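Local atomic coordinates of metallo-beta-lactamase family protein (Staphylococcus aureus, PDB entry 3R2U), a protein that binds an iron(III) ion and is probably a metal-dependent hydrolase of the metallo-beta-lactamase superfamily. Residues 331-336 against 358-363; 161-166 against 214-219; 43-48 against 67-72; 195-200 against 250-255. All coordinates share one frame; numbering follows the deposited sequence.

Interactions 2 and 3 lie in the two mixed sheets of the metallo-beta-lactamase part, their centres about 20 Å apart, and both touch the second subunit. Interaction 2 is buried and joins parallel strands by backbone hydrogen bonds. Interaction 3 is partly buried, at the ends of inner strands of the first sheet, with one hydrogen bond across it. Interaction 4 is linked to interaction 2: helix 191-206 follows strand 164-168 and leads to strand 214-217. It is partly buried aromatic helix packing without a hydrogen bond across it. Interaction 1, also partly buried, lies in the separate parallel-sheet unit, about 32 Å from interaction 2 between centres. It joins two loops through tyrosines and aliphatic side chains.

Interaction 1. Residues 331-336 against 358-363; sequences WYLNYD and IGYDDI
The backbones of 331-336 and 358-363 come nearest at Tyr-335 and Tyr-360, whose CA atoms are 6.5 Å apart. Both segments are loops that lead into neighbouring strands, 339-342 and 363-367, of a four-stranded parallel sheet with helices around it. This alpha/beta unit is consistent with a rhodanese-like fold. Gly-359, at positive phi, is the C-prime residue of the Schellman motif that ends helix 345-356.

The two tyrosine rings form a T-shaped (edge-to-face) pair. The edge of Tyr-360 points at the face of Tyr-335, with the planes at 81° and the centroids 6.0 Å apart. Leu-333 supplies a second contact to the Tyr-360 ring. Its CD1 lies over the middle of one face, 4.1 Å from the centroid, a CH-pi contact. Its other branch, CD2, meets CD1 of Ile-358 tip to tip at 3.8 Å. CG of Leu-333 is anti to the backbone N (chi1 -167°), which aims both methyls at the 358-363 loop. Asp-362 brings its backbone N over the opposite face of the Tyr-360 ring. The phenol OH of Tyr-360 bonds to the backbone O of Gln-337, so the ring is held at its far end too.

Helix 269-279 flanks the contact, with Gln-272 and Ile-276 touching Tyr-335 and Met-273 touching Ile-358. Tyr-335 crosses the side chain of Ile-358 at about a right angle, with the carbonyl oxygens of Ile-358 and Gly-359 at the edge of its ring. Its OH donates a hydrogen bond of 2.8 Å to Ile-358 O, arriving 18° from the carbonyl plane.

Interaction 2. Residues 161-166 against 214-219; sequences VPMGLF and QIWPGH
Gln-214 and Trp-216 are hydrogen-bonded to Met-163 and Leu-165 through three backbone bonds between parallel strands. Gln-214 N donates to Met-163 O at 2.9 Å, almost straight at 169°. Leu-165 uses both of its polar backbone atoms: its N donates to Gln-214 O at 2.9 Å, and its O accepts from Trp-216 N at 2.8 Å. The backbones of Gly-164 and Phe-166 turn the other way and bond to Leu-152 and Phe-150 of strand 148-153. Ile-215 bonds likewise to Ser-235, and the backbone of Trp-216 also bonds to Ser-167.

The indole NE1 of Trp-216 is satisfied within its own strand by Gln-214 OE1 at 2.8 Å. It approaches from above the amide plane, 56° out of it. The other amide atom, Gln-214 NE2, makes a weak hydrogen bond to Thr-234 O of the second subunit.

The indole lies against strand 164-166 on the face that also carries Phe-166. Gly-164 CA sits over its six-membered ring, 3.8 Å from the centroid. Met-163 SD meets the edge of the same ring, a Met-aromatic contact. Trp-216 CE3 stands over the centre of the Phe-166 ring, with the planes at 44°. Phe-27 of the other sheet touches both rings, and Tyr-40 meets Phe-166 edge-to-face.

Past the strand, His-219 ND1 bonds to Asp-169, an iron ligand. Adjacent parallel strands linked through helix 191-206 form a beta-alpha-beta crossover in the alpha-beta/beta-alpha sandwich of the metallo-beta-lactamase fold.

Interaction 3. Residues 43-48 against 67-72; sequences GCQKTG and DEEGLT
Leu-71 turns its two methyls against the backbone of 43-48. CD1 meets Gly-43 CA at 4.0 Å, and CD2 lies 3.8 Å from Cys-44 O. Its CG stands beside the backbone N (chi1 -60°), and this swings the branches toward the end of strand 37-44. Gly-43 has no side chain, and the leucine rests close to its CA. Phe-26 of strand 25-32 packs on the same leucine.

Next to it, Gln-45 and Glu-69 approach at a slant, their amide and carboxylate planes 76° apart. Both chains are bent at chi2, and their ends approach without bonding: Gln-45 NE2 is 4.0 Å from Glu-69 OE1. The carboxylate has a charged neighbour in Lys-323 of the second subunit, a long and weak ion pair.

The contact lies where a beta-alpha-beta crossover returns to its sheet. Strand 49-53 leads through helix 60-69 into strand 72-77, its parallel neighbour. Gly-70, at positive phi, ends the helix in a Schellman motif. Leu-71 follows in the loop, and Thr-72 begins strand 72-77.

Gly-48, in the turn between antiparallel strands 37-44 and 49-53, bonds to the start of strand 72-77. Its O accepts from Thr-72 N at 2.8 Å, with a nearly straight N-H...O angle of 170°. Leu-71 CA also approaches this oxygen, at 3.3 Å. The turn itself is closed by Gly-48 N donating to Cys-44 O at 2.7 Å.

Interaction 4. Residues 195-200 against 250-255; sequences GAKQMF and NNEATF
Phe-200 and Phe-255 form an edge-to-face (T-shaped) pair, with the edge of Phe-200 directed at the face of Phe-255. Their planes are 63° apart and the centroids 5.2 Å. CD1 of Phe-200 lies over one face of the Phe-255 ring, toward its rim. At the edge of that ring sit Met-199 CG, 3.9 Å from Phe-255 CZ, and the backbone O of Ala-196. The Phe-200 ring has CA and CG of Glu-252 over one face, and Asn-250 O at its edge, 3.6 Å from Phe-200 CZ.

This is helix-to-helix packing. Helix 191-206 of the metallo-beta-lactamase fold, which crosses between two strands of the second sheet, receives the first turn of helix 252-260. Asn-251 is the N-cap of the latter, its OD1 accepting from Thr-254 N at 3.2 Å.

CG of Phe-200 is anti to the backbone N (chi1 179°), and the ring reaches out to the start of the other helix. Phe-255 has the same first torsion and points back at helix 191-206. Trp-245 and Ile-176 also touch Phe-255. Met-199 bends at chi2 and chi3, and its end turns away toward Phe-170 and Ile-176.

Lys-197 and Glu-252 cross at about a right angle. The aliphatic part of the lysine does the touching, with CG 3.3 Å from Glu-252 OE2. NZ is farther, 4.3 Å from that oxygen, and makes its salt bridge with Glu-193 instead. Glu-252 CA stands 4.0 Å from the centroid of the Phe-200 ring, a CH-pi contact over the face.

Interaction 1. Residues 331-336 against 358-363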
loop_
_atom_site.group_PDB
_atom_site.type_symbol
_atom_site.label_atom_id
_atom_site.label_comp_id
_atom_site.label_asym_id
_atom_site.label_seq_id
_atom_site.Cartn_x
_atom_site.Cartn_y
_atom_site.Cartn_z
ATOM N N TRP A 331 -0.760 2.029 30.429
ATOM C CA TRP A 331 -1.354 1.809 31.726
ATOM C C TRP A 331 -1.832 0.384 31.947
ATOM O O TRP A 331 -2.037 -0.001 33.093
ATOM C CB TRP A 331 -2.513 2.777 31.960
ATOM C CG TRP A 331 -2.073 4.201 32.077
ATOM C CD1 TRP A 331 -2.128 5.167 31.113
ATOM C CD2 TRP A 331 -1.475 4.810 33.223
ATOM N NE1 TRP A 331 -1.608 6.350 31.598
ATOM C CE2 TRP A 331 -1.199 6.155 32.890
ATOM C CE3 TRP A 331 -1.153 4.350 34.507
ATOM C CZ2 TRP A 331 -0.621 7.042 33.796
ATOM C CZ3 TRP A 331 -0.572 5.231 35.403
ATOM C CH2 TRP A 331 -0.314 6.561 35.045
ATOM N N TYR A 332 -2.007 -0.398 30.871
ATOM C CA TYR A 332 -2.530 -1.766 30.978
ATOM C C TYR A 332 -1.627 -2.869 30.454
ATOM O O TYR A 332 -1.828 -4.018 30.815
ATOM C CB TYR A 332 -3.850 -1.884 30.211
ATOM C CG TYR A 332 -4.911 -0.942 30.694
ATOM C CD1 TYR A 332 -5.095 0.290 30.081
ATOM C CD2 TYR A 332 -5.720 -1.271 31.773
ATOM C CE1 TYR A 332 -6.054 1.169 30.530
ATOM C CE2 TYR A 332 -6.679 -0.391 32.236
ATOM C CZ TYR A 332 -6.836 0.825 31.607
ATOM O OH TYR A 332 -7.785 1.700 32.037
ATOM N N LEU A 333 -0.643 -2.534 29.620
ATOM C CA LEU A 333 0.201 -3.555 29.010
ATOM C C LEU A 333 0.985 -4.284 30.073
ATOM O O LEU A 333 1.626 -3.658 30.895
ATOM C CB LEU A 333 1.175 -2.935 27.981
ATOM C CG LEU A 333 1.901 -3.920 27.047
ATOM C CD1 LEU A 333 0.930 -4.669 26.167
ATOM C CD2 LEU A 333 2.912 -3.204 26.184
ATOM N N ASN A 334 0.887 -5.603 30.086
ATOM C CA ASN A 334 1.676 -6.409 31.007
ATOM C C ASN A 334 2.760 -7.137 30.167
ATOM O O ASN A 334 2.452 -8.067 29.395
ATOM C CB ASN A 334 0.771 -7.383 31.752
ATOM C CG ASN A 334 1.490 -8.128 32.839
ATOM O OD1 ASN A 334 2.701 -8.348 32.773
ATOM N ND2 ASN A 334 0.746 -8.531 33.850
ATOM N N TYR A 335 4.021 -6.694 30.301
ATOM C CA TYR A 335 5.122 -7.264 29.522
ATOM C C TYR A 335 5.418 -8.725 29.810
ATOM O O TYR A 335 6.082 -9.383 29.022
ATOM C CB TYR A 335 6.411 -6.443 29.712
ATOM C CG TYR A 335 6.407 -5.126 28.976
ATOM C CD1 TYR A 335 5.695 -4.040 29.465
ATOM C CD2 TYR A 335 7.124 -4.960 27.791
ATOM C CE1 TYR A 335 5.696 -2.841 28.808
ATOM C CE2 TYR A 335 7.146 -3.744 27.138
ATOM C CZ TYR A 335 6.417 -2.692 27.652
ATOM O OH TYR A 335 6.380 -1.473 27.030
ATOM N N ASP A 336 4.922 -9.226 30.926
ATOM C CA ASP A 336 5.161 -10.602 31.337
ATOM C C ASP A 336 4.105 -11.568 30.813
ATOM O O ASP A 336 4.152 -12.767 31.130
ATOM C CB ASP A 336 5.195 -10.679 32.872
ATOM C CG ASP A 336 6.248 -9.744 33.493
ATOM O OD1 ASP A 336 7.292 -9.532 32.879
ATOM O OD2 ASP A 336 6.045 -9.243 34.612
ATOM N N ILE A 358 7.462 -0.205 21.545
ATOM C CA ILE A 358 7.668 -0.050 22.995
ATOM C C ILE A 358 8.186 -1.361 23.590
ATOM O O ILE A 358 8.030 -1.643 24.776
ATOM C CB ILE A 358 6.442 0.526 23.767
ATOM C CG1 ILE A 358 5.203 -0.347 23.620
ATOM C CG2 ILE A 358 6.133 1.930 23.293
ATOM C CD1 ILE A 358 4.118 0.013 24.644
ATOM N N GLY A 359 8.835 -2.164 22.754
ATOM C CA GLY A 359 9.493 -3.382 23.214
ATOM C C GLY A 359 8.649 -4.564 23.623
ATOM O O GLY A 359 9.085 -5.390 24.464
ATOM N N TYR A 360 7.455 -4.673 23.051
ATOM C CA TYR A 360 6.547 -5.789 23.352
ATOM C C TYR A 360 6.374 -6.619 22.082
ATOM O O TYR A 360 5.826 -6.128 21.089
ATOM C CB TYR A 360 5.192 -5.289 23.879
ATOM C CG TYR A 360 4.285 -6.428 24.253
ATOM C CD1 TYR A 360 4.406 -7.074 25.500
ATOM C CD2 TYR A 360 3.346 -6.907 23.357
ATOM C CE1 TYR A 360 3.587 -8.137 25.829
ATOM C CE2 TYR A 360 2.529 -7.967 23.676
ATOM C CZ TYR A 360 2.660 -8.591 24.903
ATOM O OH TYR A 360 1.840 -9.647 25.212
ATOM N N ASP A 361 6.835 -7.874 22.117
ATOM C CA ASP A 361 6.817 -8.755 20.936
ATOM C C ASP A 361 5.934 -9.983 21.144
ATOM O O ASP A 361 6.031 -10.941 20.387
ATOM C CB ASP A 361 8.255 -9.281 20.655
ATOM C CG ASP A 361 9.221 -8.194 20.190
ATOM O OD1 ASP A 361 8.794 -7.108 19.724
ATOM O OD2 ASP A 361 10.433 -8.445 20.271
ATOM N N ASP A 362 5.069 -9.957 22.148
ATOM C CA ASP A 362 4.343 -11.167 22.548
ATOM C C ASP A 362 2.828 -11.232 22.273
ATOM O O ASP A 362 2.109 -11.949 22.972
ATOM C CB ASP A 362 4.633 -11.442 24.024
ATOM C CG ASP A 362 6.095 -11.802 24.273
ATOM O OD1 ASP A 362 6.770 -12.226 23.331
ATOM O OD2 ASP A 362 6.572 -11.665 25.417
ATOM N N ILE A 363 2.357 -10.534 21.248
ATOM C CA ILE A 363 0.947 -10.647 20.852
ATOM C C ILE A 363 0.792 -12.092 20.402
ATOM O O ILE A 363 1.558 -12.582 19.565
ATOM C CB ILE A 363 0.567 -9.699 19.736
ATOM C CG1 ILE A 363 0.668 -8.258 20.226
ATOM C CG2 ILE A 363 -0.863 -9.956 19.244
ATOM C CD1 ILE A 363 -0.256 -7.920 21.396
#

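Interaction 2. Residues 161-166 against 214-219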
loop_
_atom_site.group_PDB
_atom_site.type_symbol
_atom_site.label_atom_id
_atom_site.label_comp_id
_atom_site.label_asym_id
_atom_site.label_seq_id
_atom_site.Cartn_x
_atom_site.Cartn_y
_atom_site.Cartn_z
ATOM N N VAL A 161 30.974 27.666 12.928
ATOM C CA VAL A 161 30.053 27.861 14.035
ATOM C C VAL A 161 29.086 26.695 14.037
ATOM O O VAL A 161 28.837 26.109 12.985
ATOM C CB VAL A 161 29.246 29.177 13.875
ATOM C CG1 VAL A 161 30.160 30.428 13.996
ATOM C CG2 VAL A 161 28.487 29.195 12.547
ATOM N N PRO A 162 28.548 26.343 15.217
ATOM C CA PRO A 162 27.613 25.235 15.301
ATOM C C PRO A 162 26.280 25.572 14.663
ATOM O O PRO A 162 25.899 26.746 14.570
ATOM C CB PRO A 162 27.473 25.016 16.805
ATOM C CG PRO A 162 27.750 26.358 17.400
ATOM C CD PRO A 162 28.805 26.942 16.543
ATOM N N MET A 163 25.580 24.541 14.216
ATOM C CA MET A 163 24.303 24.692 13.563
ATOM C C MET A 163 23.146 24.349 14.484
ATOM O O MET A 163 22.119 24.997 14.449
ATOM C CB MET A 163 24.236 23.773 12.338
ATOM C CG MET A 163 22.925 23.893 11.504
ATOM S SD MET A 163 22.675 22.495 10.387
ATOM C CE MET A 163 24.131 22.600 9.359
ATOM N N GLY A 164 23.293 23.304 15.293
ATOM C CA GLY A 164 22.196 22.875 16.129
ATOM C C GLY A 164 22.603 21.875 17.188
ATOM O O GLY A 164 23.714 21.354 17.169
ATOM N N LEU A 165 21.682 21.618 18.108
ATOM C CA LEU A 165 21.909 20.715 19.200
ATOM C C LEU A 165 20.841 19.634 19.228
ATOM O O LEU A 165 19.645 19.946 19.277
ATOM C CB LEU A 165 21.834 21.479 20.506
ATOM C CG LEU A 165 22.101 20.730 21.829
ATOM C CD1 LEU A 165 23.573 20.393 21.972
ATOM C CD2 LEU A 165 21.619 21.575 23.029
ATOM N N PHE A 166 21.268 18.375 19.187
ATOM C CA PHE A 166 20.337 17.251 19.377
ATOM C C PHE A 166 20.223 17.158 20.883
ATOM O O PHE A 166 21.165 16.729 21.561
ATOM C CB PHE A 166 20.893 15.976 18.787
ATOM C CG PHE A 166 20.977 16.015 17.311
ATOM C CD1 PHE A 166 19.836 15.795 16.543
ATOM C CD2 PHE A 166 22.196 16.282 16.674
ATOM C CE1 PHE A 166 19.891 15.833 15.157
ATOM C CE2 PHE A 166 22.267 16.321 15.292
ATOM C CZ PHE A 166 21.113 16.100 14.526
ATOM N N GLN A 214 19.910 25.772 16.087
ATOM C CA GLN A 214 18.624 25.088 16.178
ATOM C C GLN A 214 18.635 24.123 17.367
ATOM O O GLN A 214 19.698 23.721 17.831
ATOM C CB GLN A 214 18.344 24.302 14.915
ATOM C CG GLN A 214 18.246 25.148 13.663
ATOM C CD GLN A 214 17.969 24.306 12.441
ATOM O OE1 GLN A 214 17.129 23.420 12.479
ATOM N NE2 GLN A 214 18.659 24.589 11.346
ATOM N N ILE A 215 17.442 23.783 17.861
ATOM C CA ILE A 215 17.265 22.818 18.933
ATOM C C ILE A 215 16.482 21.663 18.311
ATOM O O ILE A 215 15.375 21.848 17.813
ATOM C CB ILE A 215 16.460 23.388 20.149
ATOM C CG1 ILE A 215 17.162 24.584 20.798
ATOM C CG2 ILE A 215 16.218 22.317 21.183
ATOM C CD1 ILE A 215 18.561 24.335 21.241
ATOM N N TRP A 216 17.075 20.482 18.317
ATOM C CA TRP A 216 16.467 19.303 17.749
ATOM C C TRP A 216 16.150 18.314 18.869
ATOM O O TRP A 216 16.977 17.498 19.221
ATOM C CB TRP A 216 17.422 18.681 16.743
ATOM C CG TRP A 216 17.802 19.604 15.618
ATOM C CD1 TRP A 216 16.963 20.374 14.869
ATOM C CD2 TRP A 216 19.111 19.792 15.074
ATOM N NE1 TRP A 216 17.671 21.059 13.911
ATOM C CE2 TRP A 216 18.993 20.716 14.012
ATOM C CE3 TRP A 216 20.377 19.288 15.397
ATOM C CZ2 TRP A 216 20.096 21.144 13.263
ATOM C CZ3 TRP A 216 21.474 19.707 14.645
ATOM C CH2 TRP A 216 21.320 20.630 13.590
ATOM N N PRO A 217 14.930 18.385 19.420
ATOM C CA PRO A 217 14.561 17.584 20.577
ATOM C C PRO A 217 14.212 16.128 20.251
ATOM O O PRO A 217 13.971 15.778 19.094
ATOM C CB PRO A 217 13.349 18.337 21.125
ATOM C CG PRO A 217 12.685 18.859 19.884
ATOM C CD PRO A 217 13.786 19.162 18.908
ATOM N N GLY A 218 14.171 15.310 21.293
ATOM C CA GLY A 218 13.874 13.897 21.162
ATOM C C GLY A 218 12.409 13.572 21.284
ATOM O O GLY A 218 11.988 12.483 20.933
ATOM N N HIS A 219 11.624 14.505 21.813
ATOM C CA HIS A 219 10.187 14.294 21.948
ATOM C C HIS A 219 9.478 15.587 21.676
ATOM O O HIS A 219 10.017 16.667 21.923
ATOM C CB HIS A 219 9.792 13.745 23.322
ATOM C CG HIS A 219 10.125 12.300 23.512
ATOM N ND1 HIS A 219 11.341 11.873 24.007
ATOM C CD2 HIS A 219 9.401 11.177 23.270
ATOM C CE1 HIS A 219 11.357 10.553 24.052
ATOM N NE2 HIS A 219 10.195 10.105 23.604
#

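Interaction 3. Residues 43-48 against 67-72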
loop_
_atom_site.group_PDB
_atom_site.type_symbol
_atom_site.label_atom_id
_atom_site.label_comp_id
_atom_site.label_asym_id
_atom_site.label_seq_id
_atom_site.Cartn_x
_atom_site.Cartn_y
_atom_site.Cartn_z
ATOM N N GLY A 43 23.801 12.967 7.357
ATOM C CA GLY A 43 24.695 12.333 6.438
ATOM C C GLY A 43 25.682 13.273 5.812
ATOM O O GLY A 43 25.356 14.427 5.503
ATOM N N CYS A 44 26.890 12.759 5.604
ATOM C CA CYS A 44 27.975 13.519 4.996
ATOM C C CYS A 44 27.953 13.246 3.509
ATOM O O CYS A 44 28.215 12.115 3.067
ATOM C CB CYS A 44 29.306 13.067 5.583
ATOM S SG CYS A 44 30.769 13.829 4.859
ATOM N N GLN A 45 27.648 14.264 2.724
ATOM C CA GLN A 45 27.601 14.064 1.272
ATOM C C GLN A 45 28.987 13.792 0.676
ATOM O O GLN A 45 29.102 13.052 -0.310
ATOM C CB GLN A 45 26.881 15.222 0.565
ATOM C CG GLN A 45 25.334 15.248 0.819
ATOM C CD GLN A 45 24.576 14.025 0.261
ATOM O OE1 GLN A 45 25.133 13.211 -0.491
ATOM N NE2 GLN A 45 23.289 13.910 0.617
ATOM N N LYS A 46 30.037 14.317 1.299
ATOM C CA LYS A 46 31.392 14.070 0.804
ATOM C C LYS A 46 31.838 12.603 0.931
ATOM O O LYS A 46 32.378 12.050 -0.023
ATOM C CB LYS A 46 32.382 15.000 1.490
ATOM C CG LYS A 46 32.154 16.450 1.085
ATOM C CD LYS A 46 33.102 17.406 1.769
ATOM C CE LYS A 46 33.018 18.786 1.129
ATOM N NZ LYS A 46 33.327 18.738 -0.340
ATOM N N THR A 47 31.602 11.964 2.076
ATOM C CA THR A 47 32.028 10.576 2.269
ATOM C C THR A 47 30.900 9.551 2.168
ATOM O O THR A 47 31.156 8.384 1.950
ATOM C CB THR A 47 32.626 10.380 3.656
ATOM O OG1 THR A 47 31.588 10.533 4.627
ATOM C CG2 THR A 47 33.746 11.384 3.920
ATOM N N GLY A 48 29.655 9.973 2.368
ATOM C CA GLY A 48 28.529 9.041 2.351
ATOM C C GLY A 48 28.187 8.476 3.732
ATOM O O GLY A 48 27.175 7.781 3.892
ATOM N N ASP A 67 19.352 5.033 1.532
ATOM C CA ASP A 67 19.477 4.504 0.175
ATOM C C ASP A 67 19.152 5.553 -0.883
ATOM O O ASP A 67 19.883 5.684 -1.822
ATOM C CB ASP A 67 18.574 3.289 -0.056
ATOM C CG ASP A 67 19.131 2.012 0.546
ATOM O OD1 ASP A 67 20.232 2.074 1.138
ATOM O OD2 ASP A 67 18.455 0.945 0.415
ATOM N N GLU A 68 18.055 6.278 -0.698
ATOM C CA GLU A 68 17.629 7.314 -1.649
ATOM C C GLU A 68 18.669 8.417 -1.801
ATOM O O GLU A 68 18.840 8.958 -2.872
ATOM C CB GLU A 68 16.306 7.957 -1.192
ATOM C CG GLU A 68 15.088 7.044 -1.221
ATOM C CD GLU A 68 13.840 7.656 -0.534
ATOM O OE1 GLU A 68 13.945 8.745 0.081
ATOM O OE2 GLU A 68 12.753 7.032 -0.605
ATOM N N GLU A 69 19.364 8.729 -0.717
ATOM C CA GLU A 69 20.351 9.802 -0.696
ATOM C C GLU A 69 21.775 9.366 -0.995
ATOM O O GLU A 69 22.642 10.202 -1.006
ATOM C CB GLU A 69 20.335 10.471 0.677
ATOM C CG GLU A 69 18.988 11.080 1.033
ATOM C CD GLU A 69 18.610 12.200 0.080
ATOM O OE1 GLU A 69 19.527 12.915 -0.363
ATOM O OE2 GLU A 69 17.409 12.349 -0.232
ATOM N N GLY A 70 22.015 8.076 -1.227
ATOM C CA GLY A 70 23.362 7.579 -1.494
ATOM C C GLY A 70 24.243 7.501 -0.244
ATOM O O GLY A 70 25.473 7.501 -0.326
ATOM N N LEU A 71 23.619 7.421 0.916
ATOM C CA LEU A 71 24.348 7.372 2.171
ATOM C C LEU A 71 24.390 5.951 2.704
ATOM O O LEU A 71 23.549 5.118 2.359
ATOM C CB LEU A 71 23.651 8.256 3.195
ATOM C CG LEU A 71 23.510 9.736 2.849
ATOM C CD1 LEU A 71 22.459 10.390 3.744
ATOM C CD2 LEU A 71 24.845 10.439 2.922
ATOM N N THR A 72 25.351 5.694 3.575
ATOM C CA THR A 72 25.492 4.411 4.221
ATOM C C THR A 72 25.438 4.647 5.725
ATOM O O THR A 72 26.201 5.442 6.258
ATOM C CB THR A 72 26.832 3.741 3.853
ATOM O OG1 THR A 72 26.890 3.576 2.438
ATOM C CG2 THR A 72 26.968 2.368 4.525
#

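Interaction 4. Residues 195-200 against 250-255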
loop_
_atom_site.group_PDB
_atom_site.type_symbol
_atom_site.label_atom_id
_atom_site.label_comp_id
_atom_site.label_asym_id
_atom_site.label_seq_id
_atom_site.Cartn_x
_atom_site.Cartn_y
_atom_site.Cartn_z
ATOM N N GLY A 195 18.315 15.803 40.800
ATOM C CA GLY A 195 18.163 15.761 39.342
ATOM C C GLY A 195 17.798 17.151 38.845
ATOM O O GLY A 195 18.307 17.620 37.825
ATOM N N ALA A 196 16.924 17.817 39.596
ATOM C CA ALA A 196 16.511 19.179 39.285
ATOM C C ALA A 196 17.723 20.133 39.323
ATOM O O ALA A 196 17.886 20.981 38.439
ATOM C CB ALA A 196 15.434 19.634 40.259
ATOM N N LYS A 197 18.576 19.990 40.328
ATOM C CA LYS A 197 19.778 20.827 40.421
ATOM C C LYS A 197 20.697 20.627 39.233
ATOM O O LYS A 197 21.230 21.594 38.707
ATOM C CB LYS A 197 20.532 20.582 41.711
ATOM C CG LYS A 197 19.864 21.198 42.915
ATOM C CD LYS A 197 20.623 20.859 44.196
ATOM C CE LYS A 197 20.068 21.606 45.411
ATOM N NZ LYS A 197 18.658 21.234 45.736
ATOM N N GLN A 198 20.882 19.373 38.813
ATOM C CA GLN A 198 21.683 19.071 37.627
ATOM C C GLN A 198 21.083 19.766 36.390
ATOM O O GLN A 198 21.807 20.359 35.579
ATOM C CB GLN A 198 21.784 17.553 37.395
ATOM C CG GLN A 198 22.696 16.810 38.405
ATOM C CD GLN A 198 22.867 15.322 38.069
ATOM O OE1 GLN A 198 21.901 14.611 37.771
ATOM N NE2 GLN A 198 24.097 14.855 38.121
ATOM N N MET A 199 19.759 19.709 36.274
ATOM C CA MET A 199 19.048 20.335 35.170
ATOM C C MET A 199 19.267 21.840 35.146
ATOM O O MET A 199 19.505 22.412 34.088
ATOM C CB MET A 199 17.552 20.040 35.259
ATOM C CG MET A 199 16.742 20.663 34.130
ATOM S SD MET A 199 17.262 20.119 32.496
ATOM C CE MET A 199 16.305 18.608 32.349
ATOM N N PHE A 200 19.172 22.481 36.304
ATOM C CA PHE A 200 19.392 23.923 36.403
ATOM C C PHE A 200 20.804 24.273 35.926
ATOM O O PHE A 200 20.986 25.212 35.176
ATOM C CB PHE A 200 19.165 24.376 37.834
ATOM C CG PHE A 200 19.381 25.851 38.068
ATOM C CD1 PHE A 200 18.436 26.778 37.660
ATOM C CD2 PHE A 200 20.497 26.296 38.761
ATOM C CE1 PHE A 200 18.611 28.136 37.911
ATOM C CE2 PHE A 200 20.689 27.672 39.013
ATOM C CZ PHE A 200 19.746 28.580 38.595
ATOM N N ASN A 250 15.856 32.193 37.066
ATOM C CA ASN A 250 17.236 32.151 37.539
ATOM C C ASN A 250 17.386 31.897 39.046
ATOM O O ASN A 250 18.500 31.866 39.568
ATOM C CB ASN A 250 17.984 33.400 37.054
ATOM C CG ASN A 250 18.112 33.433 35.531
ATOM O OD1 ASN A 250 18.309 32.391 34.891
ATOM N ND2 ASN A 250 18.008 34.623 34.949
ATOM N N ASN A 251 16.265 31.698 39.738
ATOM C CA ASN A 251 16.287 31.351 41.156
ATOM C C ASN A 251 16.237 29.815 41.221
ATOM O O ASN A 251 15.241 29.208 40.847
ATOM C CB ASN A 251 15.098 31.979 41.882
ATOM C CG ASN A 251 15.050 31.628 43.360
ATOM O OD1 ASN A 251 15.199 30.470 43.754
ATOM N ND2 ASN A 251 14.793 32.632 44.186
ATOM N N GLU A 252 17.315 29.203 41.696
ATOM C CA GLU A 252 17.424 27.748 41.739
ATOM C C GLU A 252 16.284 27.052 42.476
ATOM O O GLU A 252 15.755 26.054 41.995
ATOM C CB GLU A 252 18.776 27.323 42.325
ATOM C CG GLU A 252 19.026 25.801 42.257
ATOM C CD GLU A 252 20.388 25.400 42.808
ATOM O OE1 GLU A 252 21.391 26.056 42.468
ATOM O OE2 GLU A 252 20.461 24.426 43.574
ATOM N N ALA A 253 15.911 27.582 43.634
ATOM C CA ALA A 253 14.851 26.990 44.453
ATOM C C ALA A 253 13.504 26.992 43.734
ATOM O O ALA A 253 12.770 25.998 43.775
ATOM C CB ALA A 253 14.738 27.727 45.807
ATOM N N THR A 254 13.181 28.119 43.095
ATOM C CA THR A 254 11.920 28.278 42.370
ATOM C C THR A 254 11.905 27.348 41.154
ATOM O O THR A 254 10.874 26.774 40.814
ATOM C CB THR A 254 11.739 29.727 41.901
ATOM O OG1 THR A 254 11.769 30.593 43.034
ATOM C CG2 THR A 254 10.412 29.917 41.152
ATOM N N PHE A 255 13.062 27.228 40.510
ATOM C CA PHE A 255 13.243 26.374 39.348
ATOM C C PHE A 255 12.971 24.929 39.726
ATOM O O PHE A 255 12.168 24.252 39.079
ATOM C CB PHE A 255 14.677 26.523 38.839
ATOM C CG PHE A 255 14.980 25.719 37.621
ATOM C CD1 PHE A 255 15.422 24.409 37.733
ATOM C CD2 PHE A 255 14.867 26.283 36.356
ATOM C CE1 PHE A 255 15.721 23.660 36.593
ATOM C CE2 PHE A 255 15.167 25.539 35.213
ATOM C CZ PHE A 255 15.595 24.224 35.341
#